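Local coordinates for recombination protein RecR (Deinococcus radiodurans, PDB 1VDD) that binds DNA and zinc and probably takes part in recombinational DNA repair, perhaps together with RecF and RecO, at residues G134-L139 with A164-A169; Q79-V84 with G98-L103; K125-R130 with R156-L161. One frame throughout, in Å; residues are numbered along the deposited sequence.

Contact 1. Residues G134-L139 with A164-A169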
ATOM      1  N   GLY A 134     -17.942   6.529  44.435  1.00 46.53           N
ATOM      2  CA  GLY A 134     -18.191   7.875  43.962  1.00 46.33           C
ATOM      3  C   GLY A 134     -17.151   8.195  42.913  1.00 47.67           C
ATOM      4  O   GLY A 134     -16.838   9.364  42.652  1.00 48.58           O
ATOM      5  N   MET A 135     -16.619   7.127  42.317  1.00 44.30           N
ATOM      6  CA  MET A 135     -15.599   7.200  41.279  1.00 40.15           C
ATOM      7  C   MET A 135     -16.013   6.365  40.078  1.00 39.21           C
ATOM      8  O   MET A 135     -16.884   5.496  40.175  1.00 41.44           O
ATOM      9  CB  MET A 135     -14.268   6.663  41.805  1.00 44.59           C
ATOM     10  CG  MET A 135     -13.284   7.713  42.303  1.00 43.51           C
ATOM     11  SD  MET A 135     -11.873   6.913  43.095  1.00 43.93           S
ATOM     12  CE  MET A 135     -10.923   6.382  41.683  1.00 35.20           C
ATOM     13  N   GLU A 136     -15.382   6.624  38.942  1.00 35.00           N
ATOM     14  CA  GLU A 136     -15.681   5.867  37.739  1.00 35.28           C
ATOM     15  C   GLU A 136     -14.413   5.285  37.140  1.00 33.72           C
ATOM     16  O   GLU A 136     -13.372   5.941  37.086  1.00 34.73           O
ATOM     17  CB  GLU A 136     -16.371   6.756  36.696  1.00 35.36           C
ATOM     18  CG  GLU A 136     -16.462   6.123  35.306  1.00 37.45           C
ATOM     19  CD  GLU A 136     -17.250   6.969  34.309  1.00 46.01           C
ATOM     20  OE1 GLU A 136     -17.015   8.199  34.229  1.00 38.57           O
ATOM     21  OE2 GLU A 136     -18.102   6.396  33.595  1.00 49.06           O
ATOM     22  N   VAL A 137     -14.491   4.040  36.700  1.00 35.42           N
ATOM     23  CA  VAL A 137     -13.337   3.428  36.076  1.00 36.36           C
ATOM     24  C   VAL A 137     -13.687   3.157  34.628  1.00 38.34           C
ATOM     25  O   VAL A 137     -14.471   2.261  34.315  1.00 37.87           O
ATOM     26  CB  VAL A 137     -12.922   2.123  36.773  1.00 33.36           C
ATOM     27  CG1 VAL A 137     -11.784   1.470  35.997  1.00 28.33           C
ATOM     28  CG2 VAL A 137     -12.475   2.425  38.191  1.00 27.96           C
ATOM     29  N   ILE A 138     -13.119   3.970  33.750  1.00 38.15           N
ATOM     30  CA  ILE A 138     -13.360   3.822  32.326  1.00 38.94           C
ATOM     31  C   ILE A 138     -12.346   2.822  31.824  1.00 37.36           C
ATOM     32  O   ILE A 138     -11.145   2.994  32.031  1.00 33.18           O
ATOM     33  CB  ILE A 138     -13.141   5.144  31.583  1.00 39.12           C
ATOM     34  CG1 ILE A 138     -14.112   6.206  32.106  1.00 41.69           C
ATOM     35  CG2 ILE A 138     -13.308   4.926  30.103  1.00 40.05           C
ATOM     36  CD1 ILE A 138     -13.812   7.614  31.629  1.00 25.75           C
ATOM     37  N   LEU A 139     -12.826   1.766  31.180  1.00 32.99           N
ATOM     38  CA  LEU A 139     -11.926   0.758  30.653  1.00 36.37           C
ATOM     39  C   LEU A 139     -11.639   1.087  29.201  1.00 36.04           C
ATOM     40  O   LEU A 139     -12.501   0.947  28.328  1.00 38.18           O
ATOM     41  CB  LEU A 139     -12.548  -0.627  30.792  1.00 30.22           C
ATOM     42  CG  LEU A 139     -12.947  -0.901  32.241  1.00 31.60           C
ATOM     43  CD1 LEU A 139     -13.575  -2.282  32.342  1.00 33.79           C
ATOM     44  CD2 LEU A 139     -11.727  -0.765  33.147  1.00 30.28           C
ATOM     45  N   ALA A 164     -18.216   3.112  39.611  1.00 35.11           N
ATOM     46  CA  ALA A 164     -18.943   2.850  38.381  1.00 35.08           C
ATOM     47  C   ALA A 164     -17.893   2.408  37.348  1.00 38.02           C
ATOM     48  O   ALA A 164     -16.872   3.063  37.160  1.00 40.73           O
ATOM     49  CB  ALA A 164     -19.660   4.113  37.918  1.00 27.59           C
ATOM     50  N   ILE A 165     -18.126   1.276  36.704  1.00 42.21           N
ATOM     51  CA  ILE A 165     -17.202   0.787  35.697  1.00 40.56           C
ATOM     52  C   ILE A 165     -17.831   0.981  34.326  1.00 41.38           C
ATOM     53  O   ILE A 165     -19.008   0.684  34.123  1.00 41.01           O
ATOM     54  CB  ILE A 165     -16.892  -0.706  35.886  1.00 39.66           C
ATOM     55  CG1 ILE A 165     -16.176  -0.919  37.220  1.00 43.55           C
ATOM     56  CG2 ILE A 165     -16.025  -1.206  34.744  1.00 34.68           C
ATOM     57  CD1 ILE A 165     -15.832  -2.379  37.497  1.00 41.75           C
ATOM     58  N   SER A 166     -17.043   1.487  33.388  1.00 37.98           N
ATOM     59  CA  SER A 166     -17.524   1.712  32.043  1.00 35.74           C
ATOM     60  C   SER A 166     -16.461   1.281  31.058  1.00 31.47           C
ATOM     61  O   SER A 166     -15.289   1.200  31.402  1.00 33.68           O
ATOM     62  CB  SER A 166     -17.854   3.198  31.842  1.00 41.81           C
ATOM     63  OG  SER A 166     -16.734   4.027  32.120  1.00 46.43           O
ATOM     64  N   ARG A 167     -16.887   1.002  29.835  1.00 36.26           N
ATOM     65  CA  ARG A 167     -16.000   0.587  28.751  1.00 36.46           C
ATOM     66  C   ARG A 167     -16.228   1.586  27.603  1.00 38.53           C
ATOM     67  O   ARG A 167     -17.353   2.077  27.423  1.00 33.86           O
ATOM     68  CB  ARG A 167     -16.364  -0.824  28.303  1.00 32.32           C
ATOM     69  CG  ARG A 167     -15.505  -1.375  27.193  1.00 32.01           C
ATOM     70  CD  ARG A 167     -14.147  -1.796  27.701  1.00 33.95           C
ATOM     71  NE  ARG A 167     -13.502  -2.719  26.772  1.00 25.53           N
ATOM     72  CZ  ARG A 167     -12.402  -2.444  26.081  1.00 27.27           C
ATOM     73  NH1 ARG A 167     -11.801  -1.263  26.200  1.00 28.98           N
ATOM     74  NH2 ARG A 167     -11.896  -3.361  25.272  1.00 20.92           N
ATOM     75  N   ILE A 168     -15.177   1.901  26.845  1.00 35.17           N
ATOM     76  CA  ILE A 168     -15.323   2.857  25.756  1.00 33.34           C
ATOM     77  C   ILE A 168     -16.216   2.232  24.691  1.00 36.57           C
ATOM     78  O   ILE A 168     -16.321   1.015  24.598  1.00 34.59           O
ATOM     79  CB  ILE A 168     -13.946   3.277  25.165  1.00 34.82           C
ATOM     80  CG1 ILE A 168     -13.151   2.054  24.708  1.00 35.64           C
ATOM     81  CG2 ILE A 168     -13.149   4.019  26.205  1.00 28.84           C
ATOM     82  CD1 ILE A 168     -11.793   2.415  24.153  1.00 43.04           C
ATOM     83  N   ALA A 169     -16.853   3.067  23.881  1.00 38.46           N
ATOM     84  CA  ALA A 169     -17.788   2.587  22.873  1.00 38.51           C
ATOM     85  C   ALA A 169     -17.243   1.870  21.641  1.00 41.65           C
ATOM     86  O   ALA A 169     -16.485   2.434  20.857  1.00 44.21           O
ATOM     87  CB  ALA A 169     -18.698   3.748  22.434  1.00 32.70           C
TER

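Contact 2. Residues Q79-V84 with G98-L103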
ATOM      1  N   GLN A  79     -10.329  14.357  39.780  1.00 41.03           N
ATOM      2  CA  GLN A  79      -9.773  13.318  40.644  1.00 36.12           C
ATOM      3  C   GLN A  79     -10.695  12.123  40.865  1.00 32.11           C
ATOM      4  O   GLN A  79     -10.348  11.188  41.599  1.00 32.46           O
ATOM      5  CB  GLN A  79      -9.430  13.936  42.001  1.00 34.71           C
ATOM      6  CG  GLN A  79      -8.042  13.619  42.507  1.00 43.78           C
ATOM      7  CD  GLN A  79      -6.982  14.077  41.552  1.00 41.76           C
ATOM      8  OE1 GLN A  79      -7.193  15.014  40.789  1.00 44.39           O
ATOM      9  NE2 GLN A  79      -5.820  13.433  41.594  1.00 54.83           N
ATOM     10  N   ARG A  80     -11.859  12.132  40.229  1.00 27.36           N
ATOM     11  CA  ARG A  80     -12.781  11.042  40.446  1.00 29.51           C
ATOM     12  C   ARG A  80     -12.947  10.024  39.340  1.00 30.66           C
ATOM     13  O   ARG A  80     -13.691   9.054  39.514  1.00 34.05           O
ATOM     14  CB  ARG A  80     -14.152  11.582  40.882  1.00 38.37           C
ATOM     15  CG  ARG A  80     -14.910  12.376  39.837  1.00 45.71           C
ATOM     16  CD  ARG A  80     -16.318  12.687  40.317  1.00 44.66           C
ATOM     17  NE  ARG A  80     -17.267  12.734  39.203  1.00 52.87           N
ATOM     18  CZ  ARG A  80     -17.240  13.638  38.226  1.00 52.07           C
ATOM     19  NH1 ARG A  80     -16.310  14.584  38.224  1.00 42.16           N
ATOM     20  NH2 ARG A  80     -18.140  13.589  37.246  1.00 48.89           N
ATOM     21  N   THR A  81     -12.258  10.206  38.216  1.00 27.52           N
ATOM     22  CA  THR A  81     -12.372   9.225  37.136  1.00 33.51           C
ATOM     23  C   THR A  81     -11.006   8.667  36.729  1.00 37.48           C
ATOM     24  O   THR A  81     -10.048   9.418  36.529  1.00 34.53           O
ATOM     25  CB  THR A  81     -13.096   9.805  35.863  1.00 38.76           C
ATOM     26  OG1 THR A  81     -12.255  10.758  35.200  1.00 50.42           O
ATOM     27  CG2 THR A  81     -14.393  10.494  36.243  1.00 33.00           C
ATOM     28  N   ILE A  82     -10.916   7.341  36.638  1.00 38.86           N
ATOM     29  CA  ILE A  82      -9.673   6.690  36.235  1.00 37.73           C
ATOM     30  C   ILE A  82      -9.898   5.938  34.935  1.00 36.70           C
ATOM     31  O   ILE A  82     -10.795   5.091  34.824  1.00 36.51           O
ATOM     32  CB  ILE A  82      -9.153   5.691  37.295  1.00 39.73           C
ATOM     33  CG1 ILE A  82      -8.759   6.423  38.570  1.00 29.58           C
ATOM     34  CG2 ILE A  82      -7.941   4.940  36.755  1.00 38.12           C
ATOM     35  CD1 ILE A  82      -8.193   5.490  39.618  1.00 30.78           C
ATOM     36  N   CYS A  83      -9.070   6.265  33.955  1.00 33.99           N
ATOM     37  CA  CYS A  83      -9.137   5.672  32.630  1.00 35.21           C
ATOM     38  C   CYS A  83      -8.034   4.642  32.491  1.00 31.47           C
ATOM     39  O   CYS A  83      -6.875   4.984  32.310  1.00 35.77           O
ATOM     40  CB  CYS A  83      -8.965   6.775  31.583  1.00 37.06           C
ATOM     41  SG  CYS A  83      -9.398   6.326  29.912  1.00 49.04           S
ATOM     42  N   VAL A  84      -8.388   3.371  32.589  1.00 38.02           N
ATOM     43  CA  VAL A  84      -7.387   2.323  32.471  1.00 35.90           C
ATOM     44  C   VAL A  84      -6.999   2.144  31.011  1.00 38.95           C
ATOM     45  O   VAL A  84      -7.855   2.059  30.130  1.00 39.53           O
ATOM     46  CB  VAL A  84      -7.901   1.000  33.019  1.00 30.49           C
ATOM     47  CG1 VAL A  84      -6.767  -0.016  33.052  1.00 35.76           C
ATOM     48  CG2 VAL A  84      -8.479   1.214  34.387  1.00 24.84           C
ATOM     49  N   GLY A  98      -8.817  16.065  23.460  1.00 59.31           N
ATOM     50  CA  GLY A  98      -9.593  17.183  23.986  1.00 60.47           C
ATOM     51  C   GLY A  98     -10.987  16.899  24.539  1.00 57.95           C
ATOM     52  O   GLY A  98     -11.933  17.641  24.258  1.00 59.42           O
ATOM     53  N   GLU A  99     -11.119  15.846  25.338  1.00 54.30           N
ATOM     54  CA  GLU A  99     -12.406  15.484  25.912  1.00 53.40           C
ATOM     55  C   GLU A  99     -12.284  14.673  27.198  1.00 53.42           C
ATOM     56  O   GLU A  99     -13.237  13.993  27.600  1.00 53.62           O
ATOM     57  CB  GLU A  99     -13.235  14.680  24.906  1.00 61.08           C
ATOM     58  CG  GLU A  99     -13.926  15.507  23.822  1.00 70.57           C
ATOM     59  CD  GLU A  99     -14.855  14.665  22.962  1.00 72.33           C
ATOM     60  OE1 GLU A  99     -15.575  15.229  22.105  1.00 69.04           O
ATOM     61  OE2 GLU A  99     -14.857  13.430  23.153  1.00 72.95           O
ATOM     62  N   TYR A 100     -11.125  14.727  27.845  1.00 44.94           N
ATOM     63  CA  TYR A 100     -10.959  13.973  29.085  1.00 42.85           C
ATOM     64  C   TYR A 100      -9.917  14.599  30.003  1.00 37.44           C
ATOM     65  O   TYR A 100      -8.745  14.692  29.649  1.00 29.92           O
ATOM     66  CB  TYR A 100     -10.571  12.520  28.784  1.00 43.34           C
ATOM     67  CG  TYR A 100     -10.327  11.695  30.026  1.00 40.53           C
ATOM     68  CD1 TYR A 100     -11.387  11.258  30.813  1.00 40.41           C
ATOM     69  CD2 TYR A 100      -9.031  11.400  30.445  1.00 36.67           C
ATOM     70  CE1 TYR A 100     -11.161  10.553  31.990  1.00 38.79           C
ATOM     71  CE2 TYR A 100      -8.795  10.695  31.618  1.00 38.70           C
ATOM     72  CZ  TYR A 100      -9.863  10.276  32.386  1.00 40.20           C
ATOM     73  OH  TYR A 100      -9.638   9.597  33.559  1.00 41.96           O
ATOM     74  N   ARG A 101     -10.351  15.030  31.185  1.00 38.59           N
ATOM     75  CA  ARG A 101      -9.428  15.640  32.133  1.00 44.70           C
ATOM     76  C   ARG A 101      -9.241  14.827  33.423  1.00 38.40           C
ATOM     77  O   ARG A 101      -8.794  15.356  34.441  1.00 38.30           O
ATOM     78  CB  ARG A 101      -9.886  17.066  32.454  1.00 52.29           C
ATOM     79  CG  ARG A 101     -11.287  17.177  33.042  1.00 65.06           C
ATOM     80  CD  ARG A 101     -11.688  18.643  33.170  1.00 77.26           C
ATOM     81  NE  ARG A 101     -12.949  18.832  33.883  1.00 85.54           N
ATOM     82  CZ  ARG A 101     -13.113  18.626  35.186  1.00 90.13           C
ATOM     83  NH1 ARG A 101     -12.093  18.221  35.930  1.00 92.77           N
ATOM     84  NH2 ARG A 101     -14.297  18.831  35.749  1.00 93.51           N
ATOM     85  N   GLY A 102      -9.544  13.534  33.364  1.00 32.96           N
ATOM     86  CA  GLY A 102      -9.403  12.697  34.545  1.00 34.63           C
ATOM     87  C   GLY A 102      -8.035  12.092  34.782  1.00 28.08           C
ATOM     88  O   GLY A 102      -7.014  12.542  34.252  1.00 26.81           O
ATOM     89  N   LEU A 103      -8.007  11.050  35.595  1.00 30.57           N
ATOM     90  CA  LEU A 103      -6.742  10.387  35.887  1.00 30.47           C
ATOM     91  C   LEU A 103      -6.597   9.175  34.977  1.00 32.78           C
ATOM     92  O   LEU A 103      -7.590   8.641  34.492  1.00 41.03           O
ATOM     93  CB  LEU A 103      -6.699   9.953  37.355  1.00 26.13           C
ATOM     94  CG  LEU A 103      -6.890  11.007  38.458  1.00 30.93           C
ATOM     95  CD1 LEU A 103      -6.540  10.377  39.801  1.00 29.54           C
ATOM     96  CD2 LEU A 103      -5.997  12.232  38.219  1.00 25.33           C
TER

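Contact 3. Residues K125-R130 with R156-L161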
ATOM      1  N   LYS A 125      -2.463  -4.596  39.992  1.00 52.67           N
ATOM      2  CA  LYS A 125      -2.533  -4.457  41.444  1.00 54.33           C
ATOM      3  C   LYS A 125      -2.611  -2.996  41.912  1.00 48.70           C
ATOM      4  O   LYS A 125      -3.574  -2.604  42.557  1.00 50.01           O
ATOM      5  CB  LYS A 125      -1.329  -5.127  42.117  1.00 59.45           C
ATOM      6  CG  LYS A 125      -1.406  -5.119  43.651  1.00 70.79           C
ATOM      7  CD  LYS A 125      -0.033  -5.002  44.328  1.00 74.74           C
ATOM      8  CE  LYS A 125       0.572  -3.591  44.208  1.00 78.25           C
ATOM      9  NZ  LYS A 125      -0.211  -2.510  44.899  1.00 74.75           N
ATOM     10  N   PRO A 126      -1.601  -2.171  41.589  1.00 45.68           N
ATOM     11  CA  PRO A 126      -1.610  -0.767  42.013  1.00 43.55           C
ATOM     12  C   PRO A 126      -2.835   0.056  41.624  1.00 44.18           C
ATOM     13  O   PRO A 126      -2.926   1.233  41.977  1.00 41.46           O
ATOM     14  CB  PRO A 126      -0.321  -0.215  41.407  1.00 44.94           C
ATOM     15  CG  PRO A 126      -0.114  -1.070  40.202  1.00 40.96           C
ATOM     16  CD  PRO A 126      -0.444  -2.439  40.718  1.00 41.91           C
ATOM     17  N   LEU A 127      -3.770  -0.560  40.906  1.00 45.03           N
ATOM     18  CA  LEU A 127      -4.982   0.131  40.493  1.00 42.41           C
ATOM     19  C   LEU A 127      -6.058   0.001  41.569  1.00 45.68           C
ATOM     20  O   LEU A 127      -6.695   0.993  41.947  1.00 42.29           O
ATOM     21  CB  LEU A 127      -5.497  -0.444  39.169  1.00 43.81           C
ATOM     22  CG  LEU A 127      -6.648   0.282  38.447  1.00 46.13           C
ATOM     23  CD1 LEU A 127      -7.968  -0.037  39.093  1.00 49.05           C
ATOM     24  CD2 LEU A 127      -6.408   1.781  38.469  1.00 43.01           C
ATOM     25  N   LEU A 128      -6.255  -1.225  42.052  1.00 47.50           N
ATOM     26  CA  LEU A 128      -7.254  -1.516  43.080  1.00 49.40           C
ATOM     27  C   LEU A 128      -7.313  -0.457  44.182  1.00 51.45           C
ATOM     28  O   LEU A 128      -8.347   0.177  44.387  1.00 49.28           O
ATOM     29  CB  LEU A 128      -6.989  -2.886  43.717  1.00 46.99           C
ATOM     30  CG  LEU A 128      -6.963  -4.109  42.804  1.00 45.90           C
ATOM     31  CD1 LEU A 128      -6.915  -5.338  43.678  1.00 43.60           C
ATOM     32  CD2 LEU A 128      -8.202  -4.157  41.905  1.00 49.37           C
ATOM     33  N   PRO A 129      -6.198  -0.242  44.900  1.00 51.36           N
ATOM     34  CA  PRO A 129      -6.225   0.761  45.962  1.00 49.14           C
ATOM     35  C   PRO A 129      -6.635   2.158  45.500  1.00 49.48           C
ATOM     36  O   PRO A 129      -7.137   2.948  46.294  1.00 57.20           O
ATOM     37  CB  PRO A 129      -4.805   0.708  46.521  1.00 45.25           C
ATOM     38  CG  PRO A 129      -3.994   0.314  45.336  1.00 50.20           C
ATOM     39  CD  PRO A 129      -4.834  -0.766  44.713  1.00 48.66           C
ATOM     40  N   ARG A 130      -6.435   2.471  44.227  1.00 52.21           N
ATOM     41  CA  ARG A 130      -6.814   3.795  43.722  1.00 51.92           C
ATOM     42  C   ARG A 130      -8.313   3.924  43.499  1.00 50.51           C
ATOM     43  O   ARG A 130      -8.840   5.033  43.429  1.00 50.85           O
ATOM     44  CB  ARG A 130      -6.109   4.101  42.398  1.00 48.64           C
ATOM     45  CG  ARG A 130      -4.619   4.329  42.513  1.00 45.65           C
ATOM     46  CD  ARG A 130      -4.049   4.655  41.166  1.00 42.82           C
ATOM     47  NE  ARG A 130      -4.568   5.913  40.636  1.00 45.63           N
ATOM     48  CZ  ARG A 130      -4.451   6.273  39.362  1.00 50.52           C
ATOM     49  NH1 ARG A 130      -3.840   5.461  38.505  1.00 51.46           N
ATOM     50  NH2 ARG A 130      -4.932   7.439  38.942  1.00 46.81           N
ATOM     51  N   ARG A 156     -14.455  -7.458  36.412  1.00 48.20           N
ATOM     52  CA  ARG A 156     -14.653  -8.439  37.476  1.00 46.36           C
ATOM     53  C   ARG A 156     -13.938  -7.974  38.734  1.00 47.84           C
ATOM     54  O   ARG A 156     -14.548  -7.832  39.796  1.00 47.62           O
ATOM     55  CB  ARG A 156     -14.085  -9.806  37.069  1.00 47.77           C
ATOM     56  CG  ARG A 156     -14.803 -10.510  35.915  1.00 53.70           C
ATOM     57  CD  ARG A 156     -16.102 -11.166  36.362  1.00 61.01           C
ATOM     58  NE  ARG A 156     -16.909 -11.654  35.238  1.00 67.76           N
ATOM     59  CZ  ARG A 156     -16.548 -12.630  34.405  1.00 67.74           C
ATOM     60  NH1 ARG A 156     -15.377 -13.243  34.558  1.00 65.23           N
ATOM     61  NH2 ARG A 156     -17.359 -12.993  33.412  1.00 64.34           N
ATOM     62  N   LEU A 157     -12.639  -7.724  38.597  1.00 49.01           N
ATOM     63  CA  LEU A 157     -11.811  -7.303  39.717  1.00 47.46           C
ATOM     64  C   LEU A 157     -12.284  -6.058  40.431  1.00 47.65           C
ATOM     65  O   LEU A 157     -12.424  -6.055  41.648  1.00 51.77           O
ATOM     66  CB  LEU A 157     -10.363  -7.095  39.264  1.00 45.72           C
ATOM     67  CG  LEU A 157      -9.348  -8.093  39.830  1.00 47.93           C
ATOM     68  CD1 LEU A 157      -7.936  -7.723  39.403  1.00 46.27           C
ATOM     69  CD2 LEU A 157      -9.446  -8.099  41.340  1.00 50.65           C
ATOM     70  N   LEU A 158     -12.530  -4.996  39.679  1.00 48.74           N
ATOM     71  CA  LEU A 158     -12.951  -3.743  40.283  1.00 48.71           C
ATOM     72  C   LEU A 158     -14.359  -3.755  40.874  1.00 49.84           C
ATOM     73  O   LEU A 158     -14.661  -2.974  41.776  1.00 44.79           O
ATOM     74  CB  LEU A 158     -12.816  -2.619  39.260  1.00 47.74           C
ATOM     75  CG  LEU A 158     -11.409  -2.429  38.698  1.00 44.50           C
ATOM     76  CD1 LEU A 158     -11.432  -1.256  37.756  1.00 52.87           C
ATOM     77  CD2 LEU A 158     -10.408  -2.173  39.803  1.00 35.66           C
ATOM     78  N   GLU A 159     -15.206  -4.646  40.372  1.00 52.86           N
ATOM     79  CA  GLU A 159     -16.586  -4.776  40.835  1.00 60.80           C
ATOM     80  C   GLU A 159     -16.794  -4.629  42.347  1.00 62.41           C
ATOM     81  O   GLU A 159     -17.533  -3.752  42.789  1.00 63.61           O
ATOM     82  CB  GLU A 159     -17.163  -6.121  40.378  1.00 69.47           C
ATOM     83  CG  GLU A 159     -18.577  -6.393  40.866  1.00 76.48           C
ATOM     84  CD  GLU A 159     -19.570  -5.364  40.367  1.00 82.25           C
ATOM     85  OE1 GLU A 159     -19.419  -4.176  40.724  1.00 80.96           O
ATOM     86  OE2 GLU A 159     -20.497  -5.743  39.616  1.00 85.54           O
ATOM     87  N   PRO A 160     -16.156  -5.490  43.162  1.00 62.13           N
ATOM     88  CA  PRO A 160     -16.315  -5.401  44.615  1.00 60.50           C
ATOM     89  C   PRO A 160     -16.087  -4.012  45.211  1.00 61.10           C
ATOM     90  O   PRO A 160     -16.664  -3.688  46.244  1.00 65.02           O
ATOM     91  CB  PRO A 160     -15.331  -6.447  45.139  1.00 61.37           C
ATOM     92  CG  PRO A 160     -14.306  -6.539  44.055  1.00 63.12           C
ATOM     93  CD  PRO A 160     -15.160  -6.517  42.817  1.00 63.69           C
ATOM     94  N   LEU A 161     -15.240  -3.200  44.585  1.00 59.67           N
ATOM     95  CA  LEU A 161     -15.021  -1.841  45.082  1.00 58.05           C
ATOM     96  C   LEU A 161     -16.261  -1.069  44.620  1.00 58.04           C
ATOM     97  O   LEU A 161     -16.880  -1.444  43.630  1.00 61.12           O
ATOM     98  CB  LEU A 161     -13.743  -1.239  44.493  1.00 59.88           C
ATOM     99  CG  LEU A 161     -12.449  -1.996  44.816  1.00 56.10           C
ATOM    100  CD1 LEU A 161     -12.351  -3.229  43.938  1.00 46.96           C
ATOM    101  CD2 LEU A 161     -11.246  -1.093  44.589  1.00 54.90           C
TER

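Contact 1. Residues G134-L139 with A164-A169
M135 O receives the amide of A164 at 2.8 Å, starting the parallel ladder of strands 136-139 and 164-167, a beta-alpha-beta unit of the Toprim domain with helix 145-158. E136 lies beside A164, and its extended chain (chi1 168°, CG anti to the backbone N) carries the carboxylate to S166, whose OG donates to OE2 over 3.1 Å from above the carboxylate plane. OE1 is salt-bridged to R193 of the second subunit. V137 bonds on both sides of I165: its N donates to A164 O at 2.6 Å and its O accepts from S166 N. I138 sets CG1 3.4 Å from S166 OG, while its CG2 meets I168 CG2, the side chains crossing at about a right angle. L139 N donates to S166 O; its side chain turns to the face of V137 and I165, where CD1 packs 3.6 Å from I165 CG2. L139 O is gripped from opposite faces of its plane: I168 N tilts in by 28°, and R167 NH1 comes at 3.1 Å from well above, L139 O lying near the guanidinium plane. R167 also bonds to the carbonyls of T141 and G142; a leucine in its place would probably leave L139 O with I168 N as its remaining donor here and those loop carbonyls without R167. The ladder thus sets the register, an antiparallel strand of the second subunit extends the sheet, and E136 and R167 bind interface and loop.

Contact 2. Residues Q79-V84 with G98-L103
T81 O and L103 N form the first rung of the packed half, a 2.8 Å hydrogen bond, and C83 N closes the second on L103 O at 2.9 Å. Between these rungs I82 pairs with L103, its CG1 resting near L103 CB, and I82 CA adds a CA-H...O contact to the same L103 oxygen. The Y100 side chain fills the corner beside this bridge. With CG anti to its backbone N (chi1 178°), the ring reaches back to the strand; its OH is modelled doubtfully close to L103 O, which lies in the plane at the ring's edge. T81 OG1 lies 3.3 Å from Y100 OH, a weak approach at most, and is also hydrogen-bonded to D78. G102 N lies over the centre of one ring face; C83 SG stands off the opposite face, 4.9 Å from the centroid, a distant cysteine sulfur-aromatic contact, while C83 CB comes to 3.7 Å from Y100 CZ. The I82-L103 pair opens the parallel pairing of strand 103-106 with strand 81-85, which C83 continues to H105, at one border of the four-stranded parallel Toprim sheet, after the chain has passed through helix 88-93. G102 passes with its CA 3.5 Å from T81 OG1, backbone alone filling the space beside that hydroxyl. Y100 also packs on L190 of the second subunit. The other half is looser and lies toward solvent: there the bent, exposed Q79 side chain crosses that of L103 obliquely.

Contact 3. Residues K125-R130 with R156-L161
L127, L128 and L158 meet through their methyl groups, and apolar contact makes up most of this junction; no hydrogen bond crosses it. L158 CD2 is the shared atom: L127 CD1 approaches it to 3.3 Å and L128 CD2 to 3.6 Å. The L127 and L158 side chains cross at about a right angle, whereas L128 passes L158 at a slant. L127 holds CG anti to its backbone N (chi1 -171°), which brings CD1 to L158 CD2. L128 CD2 also comes to 4.2 Å from L157 CD2, again with the side chains nearly perpendicular, and L128 is thereby laid across two successive leucines at the end of helix 145-158. A methyl against a backbone carbonyl makes the second kind of contact, L161 CD2 lying 3.2 Å from L128 O. Backbone hydrogen bonds act within each segment instead of between them. R130 N bonds to L127 O in the short 3-10 segment, and L161 N returns to L158 O at 2.9 Å, closing a type I turn that swings L161 toward the opposing segment. Polar ends point elsewhere: R130 gives NH1 to the carbonyl of Y104, and E159 has a weak hydrogen bond to S197 of the second subunit. The 125-130 segment lies between strands 103-106 and 136-139 in the chain; L127 rests on I82 of strand 81-85 and H105 of strand 103-106, P126 touches F61 of the zinc finger, and L158 packs against V137 and I165 of the sheet.

All three contacts lie within the Toprim domain. Contacts 1 and 2 are buried and belong to one parallel sheet: strands 136-139 and 81-85 are neighbours, joined by I138 N to I82 O and I138 O to V84 N. Both reach the second subunit. Contact 1 is a full ladder of four pairs with charged side chains, while contact 2 has one bridge between its segments, backed by an aromatic ring, with an exposed margin. Contact 3 is partly buried and almost wholly aliphatic, and packs the end of helix 145-158 against a loop. It meets contact 1 where L158 touches V137 and I165, and contact 2 where R130 and L127 pack on I82.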